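Local structure of cellulosomal scaffolding protein A (Clostridium thermocellum, 1NBC) at residues Ile32-Leu37 with Ile94-Gly99. The protein probably attaches the cellulosome scaffold to cellulose through this family-III (type 3a) cellulose-binding domain. Sequence-based numbering, arbitrary orientation.
Sequences IDLSKL and ISFTGG
L34 and S35, on the 3-10 turn 34-36, lie across from G99 and G98, and the CA atoms of S35 and G98 are 4.6 Å apart; further along, L37 enters strand 37-43 beside the end of strand 88-96. One direct backbone bond ties the segments, L34 N to G99 O at 2.9 Å, fairly straight (160° at the hydrogen) but reaching the oxygen from above its carbonyl plane. Where I94 pairs with L39, the two strands are neighbours in one sheet; at L37 and F96, the next hydrogen-bonded position, they have parted, and a water joins L37 O (2.7 Å), to which it can donate, and F96 N (2.9 Å), from which it accepts. The F96 ring lies against L34 and L37: L34 CD1 is over one face, L34 CB meets F96 CB at 3.8 Å, L37 O sits in the ring plane at the edge, 3.4 Å from F96 CD1, and L37 CD2 packs alongside CE1, both side chains pointing the same way. V74 of strand 74-85 also touches the F96 side chain. L34 CB rests on G98 O at 3.6 Å, a buried oxygen with no partner in the model. Backbone bonds K36 N to D33 O and L37 N to L34 O form the turn. With CG anti to its backbone N (chi1 -178°), D33 carries OD1 forward to accept S35 N (an Asx turn) and S35 OG at 2.5 Å, both from the same face, well above the carboxylate plane. The turn is thus braced by its own polar bonds, whereas its attachment to 94-99 rests on F96 packing, one direct backbone bond and a water that prolongs the sheet pairing.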
loop_
_atom_site.group_PDB
_atom_site.type_symbol
_atom_site.label_atom_id
_atom_site.label_comp_id
_atom_site.label_asym_id
_atom_site.label_seq_id
_atom_site.Cartn_x
_atom_site.Cartn_y
_atom_site.Cartn_z
ATOM N N ILE A 32 -19.947 13.891 6.488
ATOM C CA ILE A 32 -18.726 13.109 6.455
ATOM C C ILE A 32 -17.765 13.621 7.520
ATOM O O ILE A 32 -17.638 14.823 7.721
ATOM C CB ILE A 32 -18.077 13.165 5.048
ATOM C CG1 ILE A 32 -18.987 12.436 4.063
ATOM C CG2 ILE A 32 -16.681 12.538 5.047
ATOM C CD1 ILE A 32 -18.572 12.563 2.623
ATOM N N ASP A 33 -17.191 12.691 8.276
ATOM C CA ASP A 33 -16.220 12.988 9.324
ATOM C C ASP A 33 -14.848 13.119 8.647
ATOM O O ASP A 33 -14.294 12.129 8.161
ATOM C CB ASP A 33 -16.213 11.834 10.339
ATOM C CG ASP A 33 -15.268 12.068 11.514
ATOM O OD1 ASP A 33 -14.454 13.023 11.482
ATOM O OD2 ASP A 33 -15.341 11.279 12.484
ATOM N N LEU A 34 -14.302 14.333 8.614
ATOM C CA LEU A 34 -13.032 14.561 7.940
ATOM C C LEU A 34 -11.888 13.765 8.512
ATOM O O LEU A 34 -10.933 13.467 7.791
ATOM C CB LEU A 34 -12.675 16.046 7.883
ATOM C CG LEU A 34 -13.529 16.886 6.928
ATOM C CD1 LEU A 34 -13.047 18.319 6.925
ATOM C CD2 LEU A 34 -13.474 16.310 5.534
ATOM N N SER A 35 -11.983 13.382 9.783
ATOM C CA SER A 35 -10.906 12.609 10.385
ATOM C C SER A 35 -10.830 11.207 9.788
ATOM O O SER A 35 -9.890 10.466 10.055
ATOM C CB SER A 35 -11.047 12.551 11.905
ATOM O OG SER A 35 -12.279 11.984 12.303
ATOM N N LYS A 36 -11.822 10.858 8.967
ATOM C CA LYS A 36 -11.884 9.560 8.302
ATOM C C LYS A 36 -11.581 9.672 6.820
ATOM O O LYS A 36 -11.521 8.658 6.125
ATOM C CB LYS A 36 -13.254 8.916 8.488
ATOM C CG LYS A 36 -13.515 8.477 9.915
ATOM C CD LYS A 36 -12.296 7.745 10.493
ATOM C CE LYS A 36 -12.545 7.293 11.933
ATOM N NZ LYS A 36 -12.574 8.422 12.917
ATOM N N LEU A 37 -11.342 10.898 6.362
ATOM C CA LEU A 37 -11.043 11.165 4.961
ATOM C C LEU A 37 -9.545 11.382 4.694
ATOM O O LEU A 37 -8.886 12.161 5.383
ATOM C CB LEU A 37 -11.826 12.394 4.497
ATOM C CG LEU A 37 -11.548 12.887 3.071
ATOM C CD1 LEU A 37 -11.937 11.824 2.052
ATOM C CD2 LEU A 37 -12.291 14.196 2.798
ATOM N N ILE A 94 -2.810 13.179 2.400
ATOM C CA ILE A 94 -3.355 14.303 3.123
ATOM C C ILE A 94 -4.412 13.822 4.104
ATOM O O ILE A 94 -5.240 12.969 3.768
ATOM C CB ILE A 94 -3.917 15.323 2.124
ATOM C CG1 ILE A 94 -2.757 15.882 1.295
ATOM C CG2 ILE A 94 -4.700 16.419 2.838
ATOM C CD1 ILE A 94 -3.155 16.950 0.319
ATOM N N SER A 95 -4.318 14.289 5.345
ATOM C CA SER A 95 -5.269 13.921 6.381
ATOM C C SER A 95 -5.768 15.157 7.129
ATOM O O SER A 95 -5.234 16.252 6.958
ATOM C CB SER A 95 -4.663 12.882 7.348
ATOM O OG SER A 95 -3.497 13.357 7.998
ATOM N N PHE A 96 -6.834 14.981 7.901
ATOM C CA PHE A 96 -7.435 16.056 8.672
ATOM C C PHE A 96 -7.528 15.626 10.107
ATOM O O PHE A 96 -7.819 14.469 10.379
ATOM C CB PHE A 96 -8.851 16.361 8.193
ATOM C CG PHE A 96 -8.950 16.575 6.731
ATOM C CD1 PHE A 96 -9.053 15.489 5.870
ATOM C CD2 PHE A 96 -8.902 17.866 6.203
ATOM C CE1 PHE A 96 -9.102 15.684 4.513
ATOM C CE2 PHE A 96 -8.953 18.067 4.843
ATOM C CZ PHE A 96 -9.050 16.981 3.994
ATOM N N THR A 97 -7.329 16.569 11.019
ATOM C CA THR A 97 -7.419 16.284 12.446
ATOM C C THR A 97 -8.893 16.111 12.864
ATOM O O THR A 97 -9.214 15.309 13.752
ATOM C CB THR A 97 -6.694 17.387 13.307
ATOM O OG1 THR A 97 -7.303 18.672 13.104
ATOM C CG2 THR A 97 -5.222 17.481 12.915
ATOM N N GLY A 98 -9.790 16.805 12.168
ATOM C CA GLY A 98 -11.207 16.717 12.474
ATOM C C GLY A 98 -12.028 17.592 11.552
ATOM O O GLY A 98 -11.510 18.117 10.555
ATOM N N GLY A 99 -13.298 17.780 11.894
ATOM C CA GLY A 99 -14.177 18.592 11.071
ATOM C C GLY A 99 -15.274 17.751 10.448
ATOM O O GLY A 99 -15.159 16.530 10.366
HETATM O O HOH W 1 -8.072 12.338 7.927
#